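Local coordinates for DNA replication regulator protein HobA (Helicobacter pylori, PDB 2UVP), which is required for the initiation of DNA replication and increases the binding of the initiator DnaA to the oriC region, at residues S62-F67 against W142-L147; G122-E127 against T131-K136. One frame throughout, in Å; residues are numbered along the deposited sequence.

Interaction 1: residues S62-F67 against W142-L147; sequences SSRHWF and WLFEEL
W142, near the end of strand 139-143, meets F67 in the first turn of helix 65-75. The six-membered ring of W142 brings CZ3 to 3.6 Å from F67 CE2. F67 CZ lies at the same distance from that carbon. W142 therefore arrives at the edge of the phenylalanine, near its plane. The two side chains cross at about a right angle, and the ring planes are inclined at 40°. F67 gets there with CG anti to its backbone N (chi1 -175°). Around this pair, W142 also packs on F140, W119 and L168, and F67 on V121. This part of the contact is buried.

Past the strand, F144 meets R64, the residue at the N-cap position of helix 65-75. The two side chains come from opposite directions. R64 NH2 sits 3.8 Å from F144 CE2, at the edge of the ring and near its plane. In turn, F144 CZ lies over one face of the guanidinium. The two planes are 68° apart. The R64 chain bends at chi2 and chi3, which folds the guanidinium back so that S63 CB lies over its centre. The charge is paired with D61, through a salt bridge from NE. L161 and L165 of helix 161-180 touch the arginine as well.

The segments pack at two separate points, joining the start of helix 65-75 to the C-terminal end of strand 139-143 in the parallel sheet. The inner one is wholly aromatic. At the outer one the arginine offers its flat group to a ring edge, while D61 probably offsets its charge and helps fix its orientation.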
loop_
_atom_site.group_PDB
_atom_site.type_symbol
_atom_site.label_atom_id
_atom_site.label_comp_id
_atom_site.label_asym_id
_atom_site.label_seq_id
_atom_site.Cartn_x
_atom_site.Cartn_y
_atom_site.Cartn_z
ATOM N N SER A 62 -0.731 -13.781 -6.655
ATOM C CA SER A 62 -1.528 -13.251 -5.553
ATOM C C SER A 62 -1.159 -13.911 -4.207
ATOM O O SER A 62 -0.932 -13.214 -3.206
ATOM C CB SER A 62 -3.044 -13.347 -5.862
ATOM O OG SER A 62 -3.384 -14.599 -6.453
ATOM N N SER A 63 -1.024 -15.234 -4.192
ATOM C CA SER A 63 -0.781 -15.937 -2.931
ATOM C C SER A 63 0.611 -15.641 -2.368
ATOM O O SER A 63 0.873 -15.899 -1.180
ATOM C CB SER A 63 -1.003 -17.437 -3.119
ATOM O OG SER A 63 -2.406 -17.650 -3.297
ATOM N N ARG A 64 1.495 -15.113 -3.219
ATOM C CA ARG A 64 2.895 -14.901 -2.809
ATOM C C ARG A 64 3.280 -13.442 -2.606
ATOM O O ARG A 64 4.485 -13.112 -2.534
ATOM C CB ARG A 64 3.853 -15.590 -3.787
ATOM C CG ARG A 64 4.379 -16.961 -3.293
ATOM C CD ARG A 64 3.249 -17.879 -2.858
ATOM N NE ARG A 64 2.455 -18.296 -4.011
ATOM C CZ ARG A 64 1.755 -19.430 -4.081
ATOM N NH1 ARG A 64 1.741 -20.283 -3.057
ATOM N NH2 ARG A 64 1.076 -19.707 -5.185
ATOM N N HIS A 65 2.285 -12.562 -2.471
ATOM C CA HIS A 65 2.601 -11.159 -2.162
ATOM C C HIS A 65 3.459 -11.063 -0.906
ATOM O O HIS A 65 4.359 -10.221 -0.848
ATOM C CB HIS A 65 1.345 -10.301 -1.997
ATOM C CG HIS A 65 0.596 -10.070 -3.265
ATOM N ND1 HIS A 65 -0.519 -9.255 -3.327
ATOM C CD2 HIS A 65 0.818 -10.501 -4.531
ATOM C CE1 HIS A 65 -0.969 -9.225 -4.570
ATOM N NE2 HIS A 65 -0.171 -9.961 -5.323
ATOM N N TRP A 66 3.207 -11.917 0.090
ATOM C CA TRP A 66 4.053 -11.900 1.298
ATOM C C TRP A 66 5.524 -12.146 0.932
ATOM O O TRP A 66 6.429 -11.573 1.543
ATOM C CB TRP A 66 3.586 -12.929 2.331
ATOM C CG TRP A 66 3.701 -14.357 1.853
ATOM C CD1 TRP A 66 2.763 -15.067 1.177
ATOM C CD2 TRP A 66 4.842 -15.218 1.997
ATOM N NE1 TRP A 66 3.231 -16.345 0.915
ATOM C CE2 TRP A 66 4.504 -16.460 1.412
ATOM C CE3 TRP A 66 6.107 -15.063 2.586
ATOM C CZ2 TRP A 66 5.403 -17.547 1.380
ATOM C CZ3 TRP A 66 7.008 -16.150 2.558
ATOM C CH2 TRP A 66 6.633 -17.374 1.967
ATOM N N PHE A 67 5.774 -12.971 -0.083
ATOM C CA PHE A 67 7.148 -13.355 -0.411
ATOM C C PHE A 67 7.826 -12.258 -1.241
ATOM O O PHE A 67 9.022 -12.009 -1.103
ATOM C CB PHE A 67 7.190 -14.715 -1.107
ATOM C CG PHE A 67 8.591 -15.220 -1.369
ATOM C CD1 PHE A 67 9.478 -15.456 -0.308
ATOM C CD2 PHE A 67 9.027 -15.433 -2.678
ATOM C CE1 PHE A 67 10.786 -15.962 -0.547
ATOM C CE2 PHE A 67 10.339 -15.909 -2.933
ATOM C CZ PHE A 67 11.216 -16.157 -1.850
ATOM N N TRP A 142 10.867 -18.305 -11.040
ATOM C CA TRP A 142 10.604 -19.364 -10.096
ATOM C C TRP A 142 9.178 -19.761 -10.335
ATOM O O TRP A 142 8.249 -19.098 -9.860
ATOM C CB TRP A 142 10.775 -18.841 -8.670
ATOM C CG TRP A 142 12.137 -18.359 -8.292
ATOM C CD1 TRP A 142 13.169 -17.969 -9.113
ATOM C CD2 TRP A 142 12.589 -18.155 -6.953
ATOM N NE1 TRP A 142 14.248 -17.562 -8.343
ATOM C CE2 TRP A 142 13.914 -17.679 -7.017
ATOM C CE3 TRP A 142 12.003 -18.375 -5.691
ATOM C CZ2 TRP A 142 14.673 -17.397 -5.859
ATOM C CZ3 TRP A 142 12.757 -18.084 -4.537
ATOM C CH2 TRP A 142 14.075 -17.606 -4.634
ATOM N N LEU A 143 8.991 -20.829 -11.113
ATOM C CA LEU A 143 7.673 -21.140 -11.663
ATOM C C LEU A 143 7.206 -22.523 -11.286
ATOM O O LEU A 143 8.018 -23.361 -10.874
ATOM C CB LEU A 143 7.699 -21.044 -13.208
ATOM C CG LEU A 143 8.211 -19.723 -13.800
ATOM C CD1 LEU A 143 8.371 -19.850 -15.329
ATOM C CD2 LEU A 143 7.294 -18.568 -13.426
ATOM N N PHE A 144 5.902 -22.749 -11.435
ATOM C CA PHE A 144 5.327 -24.079 -11.235
ATOM C C PHE A 144 5.370 -24.955 -12.500
ATOM O O PHE A 144 5.111 -26.169 -12.440
ATOM C CB PHE A 144 3.915 -23.938 -10.701
ATOM C CG PHE A 144 3.843 -23.189 -9.398
ATOM C CD1 PHE A 144 4.653 -23.553 -8.331
ATOM C CD2 PHE A 144 2.945 -22.148 -9.233
ATOM C CE1 PHE A 144 4.585 -22.864 -7.111
ATOM C CE2 PHE A 144 2.852 -21.458 -8.021
ATOM C CZ PHE A 144 3.683 -21.825 -6.958
ATOM N N GLU A 145 5.679 -24.336 -13.634
ATOM C CA GLU A 145 6.010 -25.074 -14.864
ATOM C C GLU A 145 6.894 -24.226 -15.754
ATOM O O GLU A 145 6.794 -22.999 -15.738
ATOM C CB GLU A 145 4.761 -25.519 -15.619
ATOM C CG GLU A 145 3.730 -24.438 -15.879
ATOM C CD GLU A 145 2.448 -25.014 -16.494
ATOM O OE1 GLU A 145 2.533 -25.591 -17.608
ATOM O OE2 GLU A 145 1.366 -24.891 -15.860
ATOM N N GLU A 146 7.777 -24.881 -16.509
ATOM C CA GLU A 146 8.730 -24.161 -17.334
ATOM C C GLU A 146 7.977 -23.343 -18.379
ATOM O O GLU A 146 7.020 -23.816 -18.982
ATOM C CB GLU A 146 9.731 -25.105 -18.009
ATOM C CG GLU A 146 10.904 -24.338 -18.631
ATOM C CD GLU A 146 11.933 -25.224 -19.312
ATOM O OE1 GLU A 146 12.480 -26.139 -18.665
ATOM O OE2 GLU A 146 12.219 -24.985 -20.505
ATOM N N LEU A 147 8.405 -22.105 -18.571
ATOM C CA LEU A 147 7.750 -21.232 -19.525
ATOM C C LEU A 147 8.510 -21.215 -20.838
ATOM O O LEU A 147 7.920 -21.302 -21.907
ATOM C CB LEU A 147 7.645 -19.812 -18.941
ATOM C CG LEU A 147 7.197 -18.660 -19.843
ATOM C CD1 LEU A 147 5.693 -18.731 -20.109
ATOM C CD2 LEU A 147 7.576 -17.326 -19.226
#

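Interaction 2: residues G122-E127 against T131-K136; sequences GKIENE and TILLSK
E127 opens helix 127-133, and its carbonyl O accepts the backbone N of T131 at 2.9 Å, the i to i+4 bond of an alpha helix, with an N-H...O angle of 162°. The hydroxyl of T131 uses the same oxygen: OG1 donates to E127 O at 2.9 Å. The two donors reach the carbonyl from opposite faces of its plane, with OG1 tilted by 35° and N by less. Chi1 of -59° puts OG1 beside the backbone N of its own residue, where it can turn back to the preceding turn. T131 also touches A102 of helix 102-112.

I124 lies in the loop before the helix and meets L133, further along helix 127-133. The two side chains reach toward each other, tip to tip. I124 CD1 is 3.8 Å from L133 CD1, and I124 CG1 is 4.0 Å from that same methyl carbon. L129 and K130 also touch I124, while F118 and H120 of strand 116-121 touch L133. N126 caps the start of the helix, its OD1 accepting from L129 N.

The contact thus has a polar and an apolar half. Two donors grip one carbonyl, and the threonine hydroxyl places its proton within the helix. The methyl contact lays the incoming loop against the helix side chain that packs on the sheet.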
loop_
_atom_site.group_PDB
_atom_site.type_symbol
_atom_site.label_atom_id
_atom_site.label_comp_id
_atom_site.label_asym_id
_atom_site.label_seq_id
_atom_site.Cartn_x
_atom_site.Cartn_y
_atom_site.Cartn_z
ATOM N N GLY A 122 5.931 -17.713 -8.886
ATOM C CA GLY A 122 4.639 -18.346 -8.768
ATOM C C GLY A 122 3.886 -18.381 -10.084
ATOM O O GLY A 122 4.494 -18.343 -11.170
ATOM N N LYS A 123 2.570 -18.453 -9.965
ATOM C CA LYS A 123 1.672 -18.500 -11.131
ATOM C C LYS A 123 1.779 -17.224 -11.939
ATOM O O LYS A 123 1.994 -16.133 -11.370
ATOM C CB LYS A 123 0.232 -18.667 -10.674
ATOM C CG LYS A 123 -0.046 -19.984 -9.980
ATOM C CD LYS A 123 -1.538 -20.182 -9.715
ATOM C CE LYS A 123 -2.074 -19.178 -8.701
ATOM N NZ LYS A 123 -3.426 -19.550 -8.163
ATOM N N ILE A 124 1.595 -17.365 -13.251
ATOM C CA ILE A 124 1.517 -16.216 -14.152
ATOM C C ILE A 124 0.022 -15.973 -14.407
ATOM O O ILE A 124 -0.616 -16.690 -15.193
ATOM C CB ILE A 124 2.314 -16.453 -15.451
ATOM C CG1 ILE A 124 3.788 -16.723 -15.113
ATOM C CG2 ILE A 124 2.164 -15.240 -16.386
ATOM C CD1 ILE A 124 4.658 -17.238 -16.251
ATOM N N GLU A 125 -0.531 -14.982 -13.716
ATOM C CA GLU A 125 -1.983 -14.865 -13.586
ATOM C C GLU A 125 -2.683 -14.084 -14.704
ATOM O O GLU A 125 -3.913 -14.027 -14.740
ATOM C CB GLU A 125 -2.377 -14.407 -12.167
ATOM C CG GLU A 125 -2.065 -15.524 -11.115
ATOM C CD GLU A 125 -2.280 -15.121 -9.669
ATOM O OE1 GLU A 125 -1.691 -14.109 -9.234
ATOM O OE2 GLU A 125 -3.012 -15.840 -8.949
ATOM N N ASN A 126 -1.914 -13.508 -15.623
ATOM C CA ASN A 126 -2.522 -12.966 -16.839
ATOM C C ASN A 126 -1.606 -13.012 -18.053
ATOM O O ASN A 126 -0.380 -13.159 -17.934
ATOM C CB ASN A 126 -3.118 -11.562 -16.607
ATOM C CG ASN A 126 -2.072 -10.456 -16.630
ATOM O OD1 ASN A 126 -0.919 -10.664 -16.262
ATOM N ND2 ASN A 126 -2.482 -9.268 -17.064
ATOM N N GLU A 127 -2.214 -12.889 -19.235
ATOM C CA GLU A 127 -1.475 -13.054 -20.481
ATOM C C GLU A 127 -0.450 -11.951 -20.731
ATOM O O GLU A 127 0.584 -12.184 -21.358
ATOM C CB GLU A 127 -2.453 -13.189 -21.657
ATOM C CG GLU A 127 -3.138 -14.557 -21.714
ATOM C CD GLU A 127 -2.192 -15.644 -22.212
ATOM O OE1 GLU A 127 -1.271 -15.326 -22.994
ATOM O OE2 GLU A 127 -2.368 -16.816 -21.819
ATOM N N THR A 131 3.401 -12.593 -21.633
ATOM C CA THR A 131 4.061 -11.989 -22.786
ATOM C C THR A 131 5.360 -11.277 -22.400
ATOM O O THR A 131 6.351 -11.353 -23.113
ATOM C CB THR A 131 3.086 -11.026 -23.519
ATOM O OG1 THR A 131 1.926 -11.763 -23.939
ATOM C CG2 THR A 131 3.738 -10.402 -24.734
ATOM N N ILE A 132 5.356 -10.595 -21.259
ATOM C CA ILE A 132 6.530 -9.866 -20.804
ATOM C C ILE A 132 7.652 -10.846 -20.435
ATOM O O ILE A 132 8.817 -10.668 -20.818
ATOM C CB ILE A 132 6.147 -8.914 -19.634
ATOM C CG1 ILE A 132 5.726 -7.562 -20.210
ATOM C CG2 ILE A 132 7.291 -8.742 -18.650
ATOM C CD1 ILE A 132 5.042 -6.658 -19.226
ATOM N N LEU A 133 7.278 -11.904 -19.724
ATOM C CA LEU A 133 8.254 -12.881 -19.272
ATOM C C LEU A 133 8.811 -13.679 -20.450
ATOM O O LEU A 133 9.945 -14.137 -20.404
ATOM C CB LEU A 133 7.642 -13.780 -18.195
ATOM C CG LEU A 133 7.217 -13.034 -16.919
ATOM C CD1 LEU A 133 6.627 -14.000 -15.923
ATOM C CD2 LEU A 133 8.363 -12.245 -16.295
ATOM N N LEU A 134 8.002 -13.810 -21.502
ATOM C CA LEU A 134 8.407 -14.436 -22.774
ATOM C C LEU A 134 9.378 -13.583 -23.605
ATOM O O LEU A 134 9.981 -14.077 -24.572
ATOM C CB LEU A 134 7.158 -14.734 -23.607
ATOM C CG LEU A 134 6.674 -16.162 -23.907
ATOM C CD1 LEU A 134 7.243 -17.240 -22.986
ATOM C CD2 LEU A 134 5.156 -16.216 -23.919
ATOM N N SER A 135 9.523 -12.312 -23.226
ATOM C CA SER A 135 10.304 -11.345 -23.998
ATOM C C SER A 135 11.821 -11.578 -23.949
ATOM O O SER A 135 12.293 -12.533 -23.332
ATOM C CB SER A 135 9.959 -9.915 -23.564
ATOM O OG SER A 135 10.589 -9.576 -22.339
ATOM N N LYS A 136 12.562 -10.697 -24.620
ATOM C CA LYS A 136 14.020 -10.750 -24.709
ATOM C C LYS A 136 14.675 -10.383 -23.380
ATOM O O LYS A 136 15.831 -10.741 -23.134
ATOM C CB LYS A 136 14.543 -9.775 -25.788
ATOM C CG LYS A 136 13.517 -9.341 -26.850
ATOM C CD LYS A 136 12.661 -8.151 -26.362
ATOM C CE LYS A 136 11.243 -8.199 -26.933
ATOM N NZ LYS A 136 10.572 -9.510 -26.697
#

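From the N terminus, the chain runs through strand 55-60 to 62-67, at the start of helix 65-75. It then passes strand 116-121, the loop 122-127 and helix 127-133, and enters strand 139-143, where 142-147 closes the long loop of interaction 1. Interaction 2 closes a much shorter loop lying wholly within that one, so the two nest and do not cross. Their centres are 11 Å apart and they touch directly. S62 N probably bonds to E125 OE1, W142 O probably accepts from G122 N, and L147 packs on L134. Together they tie helices 65-75 and 127-133 to the strand ends of the parallel sheet.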